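Local coordinates for protein galactokinase (Bifidobacterium longum subsp. infantis ATCC 15697 = JCM 1222 = DSM 20088, PDB 6TEQ) that probably phosphorylates galactose at the expense of ATP, as a GHMP-family galactokinase, and binds 2-deoxy-2-fluoro-galactose in its sugar pocket, at residues R40-G45 and G188-N193. Sequence-based numbering, arbitrary orientation.
Sequences RVNLIG and GGLDQN. With GAF (2-deoxy-2-fluoro-alpha-D-galactopyranose), chain M.
Arg40 meets Asp191 and Leu190 in the sugar pocket of this GHMP-kinase fold, where strand 33-42 faces the start of helix 190-197, and the pair illustrates how a buried salt bridge can be set directly against a bound sugar. The guanidinium comes side-on, NE lying 2.8 Å and NH1 2.9 Å from the same oxygen, Asp191 OD1. Guanidinium and carboxylate planes stand 83° apart. Both nitrogens lie above one face of the carboxylate, NE 63° out of its plane. A bend at chi2 turns the arginine chain across to the helix, and its NH2 is held by Gly138 O, in a loop that also contributes ADP-binding residues.

Packing is closest beside this bridge, where all four touching residues are buried. Leu190, its CG anti to the backbone N (chi1 180°), forks between two polar residues: in the conformer described, CD2 lies 3.3 Å from Arg40 NE, while CD1 rests 3.5 Å from Asn42 ND2. That amide is fixed by bonds to Gly45 O and Glu46 OE1, Glu46 itself being one of the residues that bind galactose.

Toward the Gly188-Gly189 loop the contact loosens: neither glycine touches segment 40-45, Gly189 is partly exposed, and the sugar spans the interval instead. Gly188 N gives O3 of 2-deoxy-2-fluoro-alpha-D-galactopyranose a weak hydrogen bond. Beyond O3, at C2 and C1, the bridge's side chains come up: Asp191 OD2 approaches F2 to 3.2 Å without a hydrogen bond, and Arg40 NH1 lies 3.1 Å from the alpha anomer's O1, in the guanidinium plane.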
loop_
_atom_site.group_PDB
_atom_site.type_symbol
_atom_site.label_atom_id
_atom_site.label_comp_id
_atom_site.label_asym_id
_atom_site.label_seq_id
_atom_site.Cartn_x
_atom_site.Cartn_y
_atom_site.Cartn_z
ATOM N N ARG A 40 -0.647 -3.762 -3.212
ATOM C CA ARG A 40 0.731 -3.963 -2.771
ATOM C C ARG A 40 0.754 -4.724 -1.469
ATOM O O ARG A 40 -0.184 -4.588 -0.631
ATOM C CB ARG A 40 1.437 -2.610 -2.635
ATOM C CG ARG A 40 0.932 -1.700 -1.535
ATOM C CD ARG A 40 1.669 -1.871 -0.244
ATOM N NE ARG A 40 1.034 -1.115 0.839
ATOM C CZ ARG A 40 0.063 -1.537 1.620
ATOM N NH1 ARG A 40 -0.433 -0.710 2.538
ATOM N NH2 ARG A 40 -0.346 -2.799 1.603
ATOM N N VAL A 41 1.886 -5.378 -1.218
ATOM C CA VAL A 41 2.239 -5.798 0.160
ATOM C C VAL A 41 3.589 -5.191 0.538
ATOM O O VAL A 41 4.580 -5.331 -0.181
ATOM C CB VAL A 41 2.229 -7.325 0.332
ATOM C CG1 VAL A 41 0.847 -7.870 0.550
ATOM C CG2 VAL A 41 2.783 -8.020 -0.877
ATOM N N ASN A 42 3.611 -4.588 1.710
ATOM C CA ASN A 42 4.857 -4.058 2.270
ATOM C C ASN A 42 5.571 -5.235 2.915
ATOM O O ASN A 42 5.075 -5.800 3.873
ATOM C CB ASN A 42 4.619 -2.889 3.202
ATOM C CG ASN A 42 5.886 -2.106 3.411
ATOM O OD1 ASN A 42 6.809 -2.199 2.607
ATOM N ND2 ASN A 42 5.901 -1.391 4.520
ATOM N N LEU A 43 6.734 -5.583 2.408
ATOM C CA LEU A 43 7.437 -6.729 2.995
ATOM C C LEU A 43 7.873 -6.348 4.407
ATOM O O LEU A 43 7.816 -7.194 5.307
ATOM C CB LEU A 43 8.611 -7.163 2.136
ATOM C CG LEU A 43 8.303 -7.646 0.732
ATOM C CD1 LEU A 43 9.596 -7.871 0.011
ATOM C CD2 LEU A 43 7.441 -8.905 0.735
ATOM N N ILE A 44 8.441 -5.155 4.554
ATOM C CA ILE A 44 8.931 -4.658 5.856
ATOM C C ILE A 44 9.200 -3.176 5.693
ATOM O O ILE A 44 9.282 -2.689 4.580
ATOM C CB ILE A 44 10.207 -5.488 6.220
ATOM C CG1 ILE A 44 10.559 -5.349 7.680
ATOM C CG2 ILE A 44 11.393 -5.211 5.331
ATOM C CD1 ILE A 44 11.562 -6.378 8.183
ATOM N N GLY A 45 9.235 -2.497 6.819
ATOM C CA GLY A 45 9.373 -1.039 6.877
ATOM C C GLY A 45 8.013 -0.420 7.002
ATOM O O GLY A 45 7.568 0.296 6.119
ATOM N N GLY A 188 0.592 8.047 3.910
ATOM C CA GLY A 188 1.952 8.343 3.499
ATOM C C GLY A 188 1.991 7.954 2.033
ATOM O O GLY A 188 0.954 7.900 1.396
ATOM N N GLY A 189 3.161 7.824 1.502
ATOM C CA GLY A 189 3.290 7.542 0.085
ATOM C C GLY A 189 3.708 6.173 -0.261
ATOM O O GLY A 189 3.992 5.948 -1.451
ATOM N N LEU A 190 3.871 5.284 0.727
ATOM C CA LEU A 190 4.280 3.870 0.552
ATOM C C LEU A 190 3.520 3.245 -0.625
ATOM O O LEU A 190 4.126 2.631 -1.553
ATOM C CB LEU A 190 3.937 3.123 1.854
ATOM C CG LEU A 190 4.249 1.626 1.939
ATOM C CD1 LEU A 190 3.675 1.033 3.225
ATOM C CD2 LEU A 190 3.704 0.887 0.745
ATOM N N ASP A 191 2.201 3.343 -0.557
ATOM C CA ASP A 191 1.327 2.512 -1.363
ATOM C C ASP A 191 1.370 2.978 -2.817
ATOM O O ASP A 191 1.349 2.129 -3.772
ATOM C CB ASP A 191 -0.106 2.545 -0.864
ATOM C CG ASP A 191 -0.339 2.173 0.579
ATOM O OD1 ASP A 191 0.615 1.647 1.202
ATOM O OD2 ASP A 191 -1.522 2.278 0.945
ATOM N N GLN A 192 1.421 4.288 -3.016
ATOM C CA GLN A 192 1.343 4.912 -4.335
ATOM C C GLN A 192 2.707 4.751 -5.030
ATOM O O GLN A 192 2.757 4.440 -6.274
ATOM C CB GLN A 192 0.966 6.380 -4.197
ATOM C CG GLN A 192 -0.406 6.593 -3.546
ATOM C CD GLN A 192 -0.398 6.607 -2.028
ATOM O OE1 GLN A 192 0.629 6.349 -1.350
ATOM N NE2 GLN A 192 -1.558 6.914 -1.468
ATOM N N ASN A 193 3.797 4.821 -4.314
ATOM C CA ASN A 193 5.124 4.518 -4.867
ATOM C C ASN A 193 5.178 3.085 -5.286
ATOM O O ASN A 193 5.693 2.770 -6.420
ATOM C CB ASN A 193 6.239 4.919 -3.861
ATOM C CG ASN A 193 6.581 6.393 -3.894
ATOM O OD1 ASN A 193 7.349 6.796 -4.752
ATOM N ND2 ASN A 193 5.970 7.207 -3.049
HETATM C C1 GAF M . -1.012 2.665 5.408
HETATM C C2 GAF M . -0.600 3.916 4.662
HETATM F F2 GAF M . -1.434 4.090 3.609
HETATM C C3 GAF M . 0.832 3.841 4.176
HETATM O O3 GAF M . 1.240 5.100 3.742
HETATM C C4 GAF M . 1.795 3.416 5.325
HETATM O O4 GAF M . 1.965 4.420 6.317
HETATM C C5 GAF M . 1.278 2.161 5.942
HETATM O O5 GAF M . -0.033 2.361 6.413
HETATM C C6 GAF M . 2.126 1.660 7.093
HETATM O O6 GAF M . 3.443 1.321 6.662
HETATM O O1 GAF M . -1.088 1.679 4.395
#